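Local coordinates for protein PtLCIB4 H88A mutant (Phaeodactylum tricornutum, PDB 5B5Z) that probably interconverts carbon dioxide and bicarbonate at a zinc site, as a dimeric beta-type carbonic anhydrase of the LCIB family, at residues V35-K40 against R259-R264; T64-Q69 against M252-V257; G86-G91 against T222-E227; D190-Y195 against V207-S212. One frame throughout, in Å; residues are numbered along the deposited sequence.

Contact 1 of 4, residues V35-K40 against R259-R264; sequences VAMVSK and RRFCIR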
loop_
_atom_site.group_PDB
_atom_site.type_symbol
_atom_site.label_atom_id
_atom_site.label_comp_id
_atom_site.label_asym_id
_atom_site.label_seq_id
_atom_site.Cartn_x
_atom_site.Cartn_y
_atom_site.Cartn_z
ATOM N N VAL A 35 3.967 -13.738 -14.673
ATOM C CA VAL A 35 5.223 -13.016 -14.582
ATOM C C VAL A 35 6.159 -13.417 -15.725
ATOM O O VAL A 35 6.807 -12.564 -16.332
ATOM C CB VAL A 35 5.881 -13.243 -13.228
ATOM C CG1 VAL A 35 7.282 -12.607 -13.191
ATOM C CG2 VAL A 35 5.000 -12.635 -12.137
ATOM N N ALA A 36 6.190 -14.708 -16.042
ATOM C CA ALA A 36 7.003 -15.189 -17.156
ATOM C C ALA A 36 6.575 -14.549 -18.471
ATOM O O ALA A 36 7.403 -14.043 -19.233
ATOM C CB ALA A 36 6.924 -16.703 -17.248
ATOM N N MET A 37 5.268 -14.541 -18.720
ATOM C CA MET A 37 4.730 -13.986 -19.951
ATOM C C MET A 37 4.982 -12.482 -20.071
ATOM O O MET A 37 5.419 -11.996 -21.113
ATOM C CB MET A 37 3.229 -14.271 -20.047
ATOM C CG MET A 37 2.632 -13.737 -21.312
ATOM S SD MET A 37 0.838 -13.545 -21.259
ATOM C CE MET A 37 0.642 -12.131 -20.152
ATOM N N VAL A 38 4.724 -11.741 -18.998
ATOM C CA VAL A 38 4.869 -10.298 -19.057
ATOM C C VAL A 38 6.345 -9.893 -19.211
ATOM O O VAL A 38 6.679 -9.026 -20.018
ATOM C CB VAL A 38 4.272 -9.625 -17.800
ATOM C CG1 VAL A 38 4.646 -8.152 -17.759
ATOM C CG2 VAL A 38 2.751 -9.796 -17.788
ATOM N N SER A 39 7.213 -10.527 -18.437
ATOM C CA SER A 39 8.627 -10.163 -18.459
ATOM C C SER A 39 9.239 -10.549 -19.803
ATOM O O SER A 39 10.039 -9.798 -20.345
ATOM C CB SER A 39 9.390 -10.818 -17.304
ATOM O OG SER A 39 9.310 -12.229 -17.331
ATOM N N LYS A 40 8.837 -11.692 -20.358
ATOM C CA LYS A 40 9.346 -12.092 -21.673
ATOM C C LYS A 40 8.950 -11.089 -22.745
ATOM O O LYS A 40 9.773 -10.689 -23.562
ATOM C CB LYS A 40 8.839 -13.484 -22.057
ATOM C CG LYS A 40 9.341 -13.966 -23.425
ATOM C CD LYS A 40 8.737 -15.313 -23.792
ATOM C CE LYS A 40 9.490 -15.969 -24.941
ATOM N NZ LYS A 40 9.280 -17.448 -24.942
ATOM N N ARG A 259 -6.826 -8.569 -18.383
ATOM C CA ARG A 259 -7.824 -7.863 -19.167
ATOM C C ARG A 259 -7.197 -6.754 -20.027
ATOM O O ARG A 259 -7.728 -6.385 -21.077
ATOM C CB ARG A 259 -8.879 -7.279 -18.229
ATOM C CG ARG A 259 -9.798 -8.296 -17.604
ATOM C CD ARG A 259 -10.813 -8.793 -18.625
ATOM N NE ARG A 259 -12.143 -8.894 -18.032
ATOM C CZ ARG A 259 -12.703 -10.044 -17.674
ATOM N NH1 ARG A 259 -12.046 -11.177 -17.850
ATOM N NH2 ARG A 259 -13.905 -10.053 -17.134
ATOM N N ARG A 260 -6.054 -6.232 -19.573
ATOM C CA ARG A 260 -5.316 -5.174 -20.255
ATOM C C ARG A 260 -3.825 -5.484 -20.181
ATOM O O ARG A 260 -3.307 -5.829 -19.113
ATOM C CB ARG A 260 -5.579 -3.799 -19.625
ATOM N N PHE A 261 -3.141 -5.402 -21.315
ATOM C CA PHE A 261 -1.685 -5.528 -21.334
ATOM C C PHE A 261 -1.201 -4.704 -22.515
ATOM O O PHE A 261 -1.372 -5.101 -23.664
ATOM C CB PHE A 261 -1.256 -6.985 -21.452
ATOM C CG PHE A 261 0.232 -7.186 -21.401
ATOM C CD1 PHE A 261 1.062 -6.230 -20.840
ATOM C CD2 PHE A 261 0.794 -8.344 -21.912
ATOM C CE1 PHE A 261 2.432 -6.428 -20.800
ATOM C CE2 PHE A 261 2.166 -8.547 -21.876
ATOM C CZ PHE A 261 2.981 -7.595 -21.309
ATOM N N CYS A 262 -0.635 -3.540 -22.225
ATOM C CA CYS A 262 -0.300 -2.591 -23.279
ATOM C C CYS A 262 0.808 -1.647 -22.847
ATOM O O CYS A 262 1.208 -1.629 -21.681
ATOM C CB CYS A 262 -1.550 -1.796 -23.692
ATOM S SG CYS A 262 -2.180 -0.648 -22.428
ATOM N N ILE A 263 1.301 -0.867 -23.804
ATOM C CA ILE A 263 2.340 0.111 -23.549
ATOM C C ILE A 263 1.899 1.472 -24.071
ATOM O O ILE A 263 1.368 1.579 -25.176
ATOM C CB ILE A 263 3.670 -0.285 -24.210
ATOM C CG1 ILE A 263 4.152 -1.644 -23.699
ATOM C CG2 ILE A 263 4.721 0.767 -23.926
ATOM C CD1 ILE A 263 5.422 -2.129 -24.395
ATOM N N ARG A 264 2.097 2.499 -23.256
ATOM C CA ARG A 264 1.798 3.874 -23.634
ATOM C C ARG A 264 3.086 4.688 -23.677
ATOM O O ARG A 264 4.022 4.397 -22.939
ATOM C CB ARG A 264 0.810 4.501 -22.647
ATOM C CG ARG A 264 -0.547 3.812 -22.600
ATOM C CD ARG A 264 -1.330 4.238 -21.355
ATOM N NE ARG A 264 -1.398 5.693 -21.230
ATOM C CZ ARG A 264 -2.524 6.403 -21.251
ATOM N NH1 ARG A 264 -3.697 5.800 -21.368
ATOM N NH2 ARG A 264 -2.475 7.723 -21.134
#
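Val38 and Met37, successive residues of helix 31-43, close on the ring of Phe261, which rises from strand 255-264. The tighter part belongs to Val38. Its CG2 methyl lies over one face of the ring, displaced toward the rim, while CG1 touches Phe261 CZ at 4.0 Å. Both branches can reach the ring because CG1 stands anti to the backbone N of Val38 (chi1 170°), with CG2 beside that nitrogen. The outer end of the ring also comes close to the helix backbone, Phe261 CZ lying 4.0 Å from Val38 CA.

Met37 makes the looser part. Its side chain leaves the helix extended, bends at chi3 (72°) and slides past the ring in the opposite sense, touching it through CE alone, 4.2 Å from Phe261 CD2. Met37 remains partly exposed and also leans on Leu277, whereas Val38 and Phe261 are buried. No hydrogen bond crosses between the segments, and the contact is wholly apolar. Were Phe261 replaced by alanine, a gap would probably open under the helix, leaving the Val38 methyls and Met37 CE without the ring they rest on.

One turn of helix 31-43 carries an additional clasp: Ser39 OG bonds Val35 O at 2.7 Å, and Ser39 N reaches the same oxygen from the opposite face of its plane.

Phe261 is also touched by Arg41 and Leu42 of this helix, and its ring meets that of Phe274, with which its backbone pairs. Helix 65-75 packs against Val35 and Ser39, while Arg264 reaches helix 205-228 on the other face of the sheet.

Contact 2 of 4, residues T64-Q69 against M252-V257; sequences TRPLEQ and MSDFFV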
loop_
_atom_site.group_PDB
_atom_site.type_symbol
_atom_site.label_atom_id
_atom_site.label_comp_id
_atom_site.label_asym_id
_atom_site.label_seq_id
_atom_site.Cartn_x
_atom_site.Cartn_y
_atom_site.Cartn_z
ATOM N N THR A 64 -3.104 -10.180 -1.229
ATOM C CA THR A 64 -2.680 -9.736 -2.547
ATOM C C THR A 64 -1.152 -9.644 -2.642
ATOM O O THR A 64 -0.602 -9.517 -3.735
ATOM C CB THR A 64 -3.319 -8.371 -2.926
ATOM O OG1 THR A 64 -2.797 -7.362 -2.067
ATOM C CG2 THR A 64 -4.844 -8.422 -2.789
ATOM N N ARG A 65 -0.459 -9.747 -1.506
ATOM C CA ARG A 65 1.002 -9.627 -1.487
ATOM C C ARG A 65 1.790 -10.598 -2.392
ATOM O O ARG A 65 2.815 -10.196 -2.938
ATOM C CB ARG A 65 1.537 -9.768 -0.050
ATOM C CG ARG A 65 1.017 -8.726 0.984
ATOM C CD ARG A 65 1.540 -7.308 0.794
ATOM N NE ARG A 65 0.731 -6.560 -0.163
ATOM C CZ ARG A 65 -0.426 -5.975 0.138
ATOM N NH1 ARG A 65 -1.099 -5.326 -0.805
ATOM N NH2 ARG A 65 -0.911 -6.037 1.380
ATOM N N PRO A 66 1.341 -11.867 -2.554
ATOM C CA PRO A 66 2.162 -12.756 -3.398
ATOM C C PRO A 66 2.408 -12.264 -4.824
ATOM O O PRO A 66 3.487 -12.488 -5.376
ATOM C CB PRO A 66 1.347 -14.053 -3.418
ATOM C CG PRO A 66 0.635 -14.042 -2.113
ATOM C CD PRO A 66 0.238 -12.615 -1.916
ATOM N N LEU A 67 1.432 -11.582 -5.405
ATOM C CA LEU A 67 1.577 -11.049 -6.752
ATOM C C LEU A 67 2.643 -9.948 -6.809
ATOM O O LEU A 67 3.452 -9.901 -7.736
ATOM C CB LEU A 67 0.224 -10.522 -7.251
ATOM C CG LEU A 67 0.187 -9.985 -8.684
ATOM C CD1 LEU A 67 0.670 -11.016 -9.667
ATOM C CD2 LEU A 67 -1.208 -9.487 -9.044
ATOM N N GLU A 68 2.649 -9.081 -5.806
ATOM C CA GLU A 68 3.667 -8.044 -5.704
ATOM C C GLU A 68 5.049 -8.650 -5.528
ATOM O O GLU A 68 6.014 -8.174 -6.132
ATOM C CB GLU A 68 3.369 -7.100 -4.538
ATOM C CG GLU A 68 2.023 -6.423 -4.664
ATOM C CD GLU A 68 1.781 -5.414 -3.562
ATOM O OE1 GLU A 68 2.251 -5.664 -2.426
ATOM O OE2 GLU A 68 1.155 -4.363 -3.847
ATOM N N GLN A 69 5.138 -9.679 -4.688
ATOM C CA GLN A 69 6.409 -10.358 -4.453
ATOM C C GLN A 69 6.919 -11.027 -5.726
ATOM O O GLN A 69 8.109 -10.962 -6.028
ATOM C CB GLN A 69 6.274 -11.383 -3.334
ATOM C CG GLN A 69 6.118 -10.754 -1.958
ATOM C CD GLN A 69 5.850 -11.786 -0.882
ATOM O OE1 GLN A 69 5.845 -12.991 -1.148
ATOM N NE2 GLN A 69 5.643 -11.321 0.348
ATOM N N MET A 252 -2.210 -23.987 -3.100
ATOM C CA MET A 252 -2.474 -23.785 -4.514
ATOM C C MET A 252 -1.820 -22.498 -5.013
ATOM O O MET A 252 -1.625 -21.578 -4.230
ATOM C CB MET A 252 -3.983 -23.728 -4.736
ATOM C CG MET A 252 -4.480 -24.350 -6.002
ATOM S SD MET A 252 -6.280 -24.428 -5.939
ATOM C CE MET A 252 -6.550 -24.873 -4.238
ATOM N N SER A 253 -1.497 -22.429 -6.304
ATOM C CA SER A 253 -1.083 -21.157 -6.897
ATOM C C SER A 253 -2.250 -20.168 -6.951
ATOM O O SER A 253 -3.405 -20.554 -7.115
ATOM C CB SER A 253 -0.526 -21.352 -8.310
ATOM O OG SER A 253 -0.064 -20.111 -8.837
ATOM N N ASP A 254 -1.937 -18.887 -6.803
ATOM C CA ASP A 254 -2.895 -17.840 -7.123
ATOM C C ASP A 254 -2.966 -17.704 -8.637
ATOM O O ASP A 254 -2.073 -18.161 -9.351
ATOM C CB ASP A 254 -2.478 -16.514 -6.496
ATOM C CG ASP A 254 -2.958 -16.359 -5.065
ATOM O OD1 ASP A 254 -3.542 -17.299 -4.477
ATOM O OD2 ASP A 254 -2.719 -15.267 -4.502
ATOM N N PHE A 255 -4.020 -17.062 -9.121
ATOM C CA PHE A 255 -4.204 -16.850 -10.544
ATOM C C PHE A 255 -4.448 -15.378 -10.845
ATOM O O PHE A 255 -4.753 -14.578 -9.951
ATOM C CB PHE A 255 -5.376 -17.689 -11.085
ATOM C CG PHE A 255 -5.077 -19.162 -11.166
ATOM C CD1 PHE A 255 -5.042 -19.938 -10.018
ATOM C CD2 PHE A 255 -4.807 -19.759 -12.389
ATOM C CE1 PHE A 255 -4.751 -21.307 -10.088
ATOM C CE2 PHE A 255 -4.521 -21.123 -12.472
ATOM C CZ PHE A 255 -4.489 -21.890 -11.317
ATOM N N PHE A 256 -4.309 -15.033 -12.114
ATOM C CA PHE A 256 -4.597 -13.690 -12.579
ATOM C C PHE A 256 -5.255 -13.763 -13.944
ATOM O O PHE A 256 -4.816 -14.513 -14.816
ATOM C CB PHE A 256 -3.299 -12.855 -12.633
ATOM C CG PHE A 256 -3.527 -11.357 -12.756
ATOM C CD1 PHE A 256 -3.629 -10.742 -14.008
ATOM C CD2 PHE A 256 -3.621 -10.562 -11.611
ATOM C CE1 PHE A 256 -3.830 -9.361 -14.118
ATOM C CE2 PHE A 256 -3.807 -9.181 -11.714
ATOM C CZ PHE A 256 -3.920 -8.581 -12.965
ATOM N N VAL A 257 -6.323 -12.990 -14.107
ATOM C CA VAL A 257 -7.011 -12.856 -15.376
ATOM C C VAL A 257 -6.606 -11.554 -16.036
ATOM O O VAL A 257 -7.018 -10.494 -15.589
ATOM C CB VAL A 257 -8.540 -12.856 -15.175
ATOM C CG1 VAL A 257 -9.282 -12.905 -16.536
ATOM C CG2 VAL A 257 -8.950 -13.993 -14.253
#
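The Phe256 ring meets Leu67 obliquely, neither squarely over a face nor at the edge: the methyl Leu67 CD2 sits 3.7 Å from Phe256 CD2 and equally near CE2. The two side chains cross at about a right angle. In Leu67, CG is anti to the backbone N (chi1 -177°), which carries the branch from the helix toward the strand. A second flat group, the carboxylate of Asp254, comes near the ring of Pro66 only by van der Waals approach, with Asp254 OD2 4.3 Å from Pro66 CG. Its polar needs are met elsewhere, OD1 by Thr248 N and OD2 by the Asn247 amide.

On helix 65-75 the guanidinium of Arg65 has Glu68 CD at its edge, in plane. The salt bridge between Arg65 NE and Glu68 OE1, 2.9 Å, strikes the carboxylate from above its plane, 53° out. Arg65 NH2 also bonds Ser60 O of its own chain and His78 O of the second subunit.

Across the segments there is no hydrogen bond. The chemistry is divided: van der Waals contact, chiefly Leu67 against Phe256, joins helix to strand, while Arg65, whose charge is probably offset by Glu68, ties this end of the helix to the second subunit.

Contact 3 of 4, residues G86-G91 against T222-E227; sequences GFPFGG and TRILDE
Ile224 reaches Pro88 with an extended branch: CG1 is anti to the carbonyl carbon (chi1 -70°) and CD1 continues outward anti to CA (chi2 168°). This places the CD1 methyl against the proline ring, 3.6 Å from Pro88 CG and almost as near CB, the two side chains meeting at a slant. The same methyl lies 4.1 Å from Gly91 CA, so it touches both ends of the beta turn. The other branch, Ile224 CG2, comes to 4.2 Å from Gly91 O.

The loop presents these groups through two overlapping turns. Pro88 is the centre of an inverse gamma turn, closed by Phe89 N bonding Phe87 O at 2.8 Å. A type I beta turn from Pro88 to Gly91 overlaps it, and in this turn Gly91 N bonds Pro88 O at 3.0 Å. Gly91 has positive phi (63°), a backbone shape readily taken by glycine. All three touching residues are buried, and nothing polar links the segments.

Ile224 also packs on Leu92 and Phe95 of helix 91-99 and on Leu181 of the second subunit, while Pro88 rests on Leu220 and Val221. The zinc is about 13 Å from the Pro88 side chain. What is seen is a gamma turn running into a beta turn that leads to helix 91-99, seated on the long helix 205-228 beside the dimer interface.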
loop_
_atom_site.group_PDB
_atom_site.type_symbol
_atom_site.label_atom_id
_atom_site.label_comp_id
_atom_site.label_asym_id
_atom_site.label_seq_id
_atom_site.Cartn_x
_atom_site.Cartn_y
_atom_site.Cartn_z
ATOM N N GLY A 86 -8.275 -2.213 -4.274
ATOM C CA GLY A 86 -7.283 -2.070 -5.333
ATOM C C GLY A 86 -7.379 -0.815 -6.194
ATOM O O GLY A 86 -6.622 -0.662 -7.151
ATOM N N PHE A 87 -8.300 0.089 -5.869
ATOM C CA PHE A 87 -8.362 1.374 -6.576
ATOM C C PHE A 87 -7.102 2.200 -6.367
ATOM O O PHE A 87 -6.519 2.151 -5.299
ATOM C CB PHE A 87 -9.584 2.167 -6.127
ATOM C CG PHE A 87 -10.872 1.608 -6.652
ATOM C CD1 PHE A 87 -11.338 1.973 -7.906
ATOM C CD2 PHE A 87 -11.595 0.700 -5.907
ATOM C CE1 PHE A 87 -12.528 1.442 -8.395
ATOM C CE2 PHE A 87 -12.780 0.166 -6.390
ATOM C CZ PHE A 87 -13.246 0.543 -7.637
ATOM N N PRO A 88 -6.685 2.961 -7.400
ATOM C CA PRO A 88 -5.453 3.764 -7.357
ATOM C C PRO A 88 -5.609 5.043 -6.535
ATOM O O PRO A 88 -5.541 6.147 -7.058
ATOM C CB PRO A 88 -5.190 4.074 -8.841
ATOM C CG PRO A 88 -6.566 4.082 -9.467
ATOM C CD PRO A 88 -7.298 2.962 -8.742
ATOM N N PHE A 89 -5.782 4.877 -5.232
ATOM C CA PHE A 89 -6.035 5.994 -4.348
ATOM C C PHE A 89 -4.851 6.958 -4.233
ATOM O O PHE A 89 -5.040 8.088 -3.814
ATOM C CB PHE A 89 -6.449 5.474 -2.974
ATOM C CG PHE A 89 -7.853 4.951 -2.946
ATOM C CD1 PHE A 89 -8.911 5.809 -3.176
ATOM C CD2 PHE A 89 -8.116 3.613 -2.729
ATOM C CE1 PHE A 89 -10.214 5.350 -3.156
ATOM C CE2 PHE A 89 -9.421 3.150 -2.711
ATOM C CZ PHE A 89 -10.467 4.017 -2.930
ATOM N N GLY A 90 -3.649 6.527 -4.618
ATOM C CA GLY A 90 -2.506 7.429 -4.648
ATOM C C GLY A 90 -2.765 8.594 -5.591
ATOM O O GLY A 90 -2.223 9.685 -5.412
ATOM N N GLY A 91 -3.594 8.357 -6.604
ATOM C CA GLY A 91 -4.048 9.423 -7.490
ATOM C C GLY A 91 -2.954 10.102 -8.288
ATOM O O GLY A 91 -1.898 9.526 -8.526
ATOM N N THR A 222 -7.004 4.725 -16.326
ATOM C CA THR A 222 -6.902 5.427 -17.604
ATOM C C THR A 222 -6.952 6.949 -17.408
ATOM O O THR A 222 -6.153 7.676 -17.992
ATOM C CB THR A 222 -8.009 4.989 -18.560
ATOM O OG1 THR A 222 -7.809 3.614 -18.905
ATOM C CG2 THR A 222 -7.993 5.854 -19.837
ATOM N N ARG A 223 -7.868 7.427 -16.568
ATOM C CA ARG A 223 -7.947 8.858 -16.289
ATOM C C ARG A 223 -6.652 9.403 -15.675
ATOM O O ARG A 223 -6.164 10.463 -16.068
ATOM C CB ARG A 223 -9.136 9.161 -15.364
ATOM C CG ARG A 223 -9.282 10.654 -15.036
ATOM C CD ARG A 223 -10.592 10.945 -14.319
ATOM N NE ARG A 223 -11.735 10.761 -15.209
ATOM C CZ ARG A 223 -12.998 10.757 -14.798
ATOM N NH1 ARG A 223 -13.272 10.916 -13.508
ATOM N NH2 ARG A 223 -13.983 10.595 -15.670
ATOM N N ILE A 224 -6.088 8.677 -14.710
ATOM C CA ILE A 224 -4.853 9.116 -14.074
ATOM C C ILE A 224 -3.700 9.178 -15.078
ATOM O O ILE A 224 -2.902 10.130 -15.062
ATOM C CB ILE A 224 -4.479 8.178 -12.910
ATOM C CG1 ILE A 224 -5.470 8.360 -11.763
ATOM C CG2 ILE A 224 -3.057 8.466 -12.404
ATOM C CD1 ILE A 224 -5.364 7.270 -10.693
ATOM N N LEU A 225 -3.613 8.171 -15.941
ATOM C CA LEU A 225 -2.534 8.119 -16.924
ATOM C C LEU A 225 -2.708 9.241 -17.950
ATOM O O LEU A 225 -1.727 9.826 -18.388
ATOM C CB LEU A 225 -2.482 6.761 -17.624
ATOM C CG LEU A 225 -2.240 5.535 -16.741
ATOM C CD1 LEU A 225 -2.135 4.265 -17.577
ATOM C CD2 LEU A 225 -1.001 5.729 -15.917
ATOM N N ASP A 226 -3.953 9.539 -18.321
ATOM C CA ASP A 226 -4.222 10.636 -19.254
ATOM C C ASP A 226 -3.823 11.980 -18.639
ATOM O O ASP A 226 -3.231 12.833 -19.309
ATOM C CB ASP A 226 -5.705 10.650 -19.672
ATOM C CG ASP A 226 -6.086 9.470 -20.575
ATOM O OD1 ASP A 226 -5.180 8.753 -21.063
ATOM O OD2 ASP A 226 -7.300 9.252 -20.796
ATOM N N GLU A 227 -4.118 12.166 -17.354
ATOM C CA GLU A 227 -3.775 13.413 -16.661
ATOM C C GLU A 227 -2.286 13.596 -16.406
ATOM O O GLU A 227 -1.760 14.694 -16.578
ATOM C CB GLU A 227 -4.491 13.499 -15.313
ATOM C CG GLU A 227 -5.985 13.554 -15.400
ATOM C CD GLU A 227 -6.500 14.928 -15.765
ATOM O OE1 GLU A 227 -5.766 15.925 -15.551
ATOM O OE2 GLU A 227 -7.641 14.997 -16.253
#

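Contact 4 of 4, residues D190-Y195 against V207-S212; sequences DMLRPY and VTLPVS
Tyr195 stands with its ring against Ser212, and Leu192 reaches over to Leu209 and the same serine. In Tyr195, CG is anti to the carbonyl carbon (chi1 -58°), and the ring is turned so that Ser212 O lies over one face, offset toward the rim and 3.9 Å from Tyr195 CZ. The near end of the ring touches the serine side chain, with Tyr195 CD2 3.8 Å from Ser212 CB and 3.9 Å from Ser212 OG. Carbonyl oxygens Met191 O and Leu192 O lie at the ring edge, in plane.

Leu192 has an unusual first torsion, chi1 -141°, away from any staggered position. Its CD2 meets Leu209 CD1 at 3.9 Å, the side chains crossing at about a right angle, and its CD1 lies 4.3 Å from Ser212 CB. Leu209 takes a common conformation, CG anti to N (chi1 177°). It also packs on Ala142, Val143 and Ala146 of helix 140-154, and its side chain is about 9 Å from the zinc.

The Tyr195 hydroxyl bonds Asp215 OD2 and Lys219 NZ, farther along helix 205-228. A leucine at Tyr195 would probably leave both of these charged groups without that hydroxyl partner and Ser212 O without the ring face it lies on. With no hydrogen bond between the segments, hydrocarbon and ring packing hold the contact, and the polar anchoring comes from the tyrosine's far end, reaching the next two turns of the helix.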
loop_
_atom_site.group_PDB
_atom_site.type_symbol
_atom_site.label_atom_id
_atom_site.label_comp_id
_atom_site.label_asym_id
_atom_site.label_seq_id
_atom_site.Cartn_x
_atom_site.Cartn_y
_atom_site.Cartn_z
ATOM N N ASP A 190 -18.822 4.759 -4.001
ATOM C CA ASP A 190 -19.092 5.718 -5.083
ATOM C C ASP A 190 -18.800 5.123 -6.451
ATOM O O ASP A 190 -19.618 5.217 -7.364
ATOM C CB ASP A 190 -18.264 6.989 -4.925
ATOM C CG ASP A 190 -18.741 7.873 -3.785
ATOM O OD1 ASP A 190 -19.902 7.722 -3.340
ATOM O OD2 ASP A 190 -17.945 8.737 -3.352
ATOM N N MET A 191 -17.631 4.511 -6.598
ATOM C CA MET A 191 -17.261 3.999 -7.905
ATOM C C MET A 191 -18.011 2.715 -8.298
ATOM O O MET A 191 -18.098 2.381 -9.486
ATOM C CB MET A 191 -15.743 3.816 -7.964
ATOM C CG MET A 191 -15.067 5.179 -8.115
ATOM S SD MET A 191 -13.281 5.170 -8.275
ATOM C CE MET A 191 -12.764 5.289 -6.558
ATOM N N LEU A 192 -18.602 2.034 -7.318
ATOM C CA LEU A 192 -19.370 0.819 -7.578
ATOM C C LEU A 192 -20.848 1.114 -7.826
ATOM O O LEU A 192 -21.581 0.267 -8.341
ATOM C CB LEU A 192 -19.224 -0.144 -6.401
ATOM C CG LEU A 192 -19.087 -1.636 -6.678
ATOM C CD1 LEU A 192 -18.296 -1.900 -7.960
ATOM C CD2 LEU A 192 -18.385 -2.280 -5.484
ATOM N N ARG A 193 -21.278 2.310 -7.445
ATOM C CA ARG A 193 -22.688 2.686 -7.588
ATOM C C ARG A 193 -23.215 2.543 -9.026
ATOM O O ARG A 193 -24.337 2.074 -9.209
ATOM C CB ARG A 193 -22.909 4.111 -7.066
ATOM C CG ARG A 193 -24.379 4.457 -6.842
ATOM C CD ARG A 193 -24.561 5.627 -5.873
ATOM N NE ARG A 193 -24.146 5.296 -4.508
ATOM C CZ ARG A 193 -23.121 5.871 -3.882
ATOM N NH1 ARG A 193 -22.415 6.815 -4.492
ATOM N NH2 ARG A 193 -22.806 5.511 -2.642
ATOM N N PRO A 194 -22.413 2.911 -10.053
ATOM C CA PRO A 194 -22.926 2.693 -11.417
ATOM C C PRO A 194 -23.220 1.234 -11.766
ATOM O O PRO A 194 -23.970 0.969 -12.715
ATOM C CB PRO A 194 -21.793 3.228 -12.300
ATOM C CG PRO A 194 -21.146 4.253 -11.485
ATOM C CD PRO A 194 -21.194 3.742 -10.071
ATOM N N TYR A 195 -22.638 0.302 -11.016
ATOM C CA TYR A 195 -22.782 -1.123 -11.293
ATOM C C TYR A 195 -23.859 -1.798 -10.446
ATOM O O TYR A 195 -23.947 -3.024 -10.408
ATOM C CB TYR A 195 -21.438 -1.832 -11.076
ATOM C CG TYR A 195 -20.340 -1.263 -11.928
ATOM C CD1 TYR A 195 -19.608 -0.156 -11.511
ATOM C CD2 TYR A 195 -20.055 -1.809 -13.171
ATOM C CE1 TYR A 195 -18.617 0.385 -12.299
ATOM C CE2 TYR A 195 -19.061 -1.277 -13.973
ATOM C CZ TYR A 195 -18.347 -0.182 -13.533
ATOM O OH TYR A 195 -17.361 0.355 -14.322
ATOM N N VAL A 207 -18.985 -13.698 -8.174
ATOM C CA VAL A 207 -18.115 -13.923 -9.324
ATOM C C VAL A 207 -18.213 -12.736 -10.279
ATOM O O VAL A 207 -17.295 -12.470 -11.041
ATOM C CB VAL A 207 -18.448 -15.266 -10.045
ATOM C CG1 VAL A 207 -19.720 -15.158 -10.896
ATOM C CG2 VAL A 207 -17.275 -15.729 -10.896
ATOM N N THR A 208 -19.317 -11.999 -10.213
ATOM C CA THR A 208 -19.494 -10.821 -11.045
ATOM C C THR A 208 -18.790 -9.592 -10.453
ATOM O O THR A 208 -18.241 -8.764 -11.186
ATOM C CB THR A 208 -21.000 -10.535 -11.242
ATOM O OG1 THR A 208 -21.561 -11.645 -11.948
ATOM C CG2 THR A 208 -21.215 -9.260 -12.041
ATOM N N LEU A 209 -18.810 -9.491 -9.122
ATOM C CA LEU A 209 -18.271 -8.321 -8.426
ATOM C C LEU A 209 -16.823 -7.955 -8.813
ATOM O O LEU A 209 -16.586 -6.794 -9.117
ATOM C CB LEU A 209 -18.381 -8.520 -6.907
ATOM C CG LEU A 209 -17.793 -7.415 -6.020
ATOM C CD1 LEU A 209 -18.403 -6.052 -6.271
ATOM C CD2 LEU A 209 -17.952 -7.839 -4.565
ATOM N N PRO A 210 -15.870 -8.923 -8.814
ATOM C CA PRO A 210 -14.503 -8.510 -9.210
ATOM C C PRO A 210 -14.399 -7.989 -10.636
ATOM O O PRO A 210 -13.500 -7.197 -10.951
ATOM C CB PRO A 210 -13.682 -9.795 -9.056
ATOM C CG PRO A 210 -14.724 -10.921 -9.068
ATOM C CD PRO A 210 -15.894 -10.323 -8.350
ATOM N N VAL A 211 -15.310 -8.408 -11.507
ATOM C CA VAL A 211 -15.276 -7.896 -12.863
ATOM C C VAL A 211 -15.752 -6.448 -12.894
ATOM O O VAL A 211 -15.145 -5.608 -13.551
ATOM C CB VAL A 211 -16.122 -8.760 -13.812
ATOM C CG1 VAL A 211 -16.115 -8.160 -15.199
ATOM C CG2 VAL A 211 -15.579 -10.163 -13.853
ATOM N N SER A 212 -16.822 -6.143 -12.159
ATOM C CA SER A 212 -17.288 -4.767 -12.034
ATOM C C SER A 212 -16.236 -3.864 -11.387
ATOM O O SER A 212 -16.029 -2.738 -11.805
ATOM C CB SER A 212 -18.585 -4.711 -11.216
ATOM O OG SER A 212 -19.602 -5.476 -11.842
#

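Overall arrangement
The four contacts nest along the chain: contact 4 lies inside the loop closed by contact 3, that inside contact 2, and all within contact 1. Contacts 1 and 2, centres 15 Å apart, share strand 255-264 and lay helices 31-43 and 65-75 on one face of the mixed sheet. Contacts 3 and 4, 17 Å apart, share helix 205-228 on the other face, and they touch where Phe87 and Phe89 meet Met191. Among the links between the layers are the salt bridge from Arg264 to Asp226 and the packing of Arg259 on Val211. Contacts 2, 3 and, through Met191, 4 also meet the second subunit, so parts of the core packing lie next to the dimer interface.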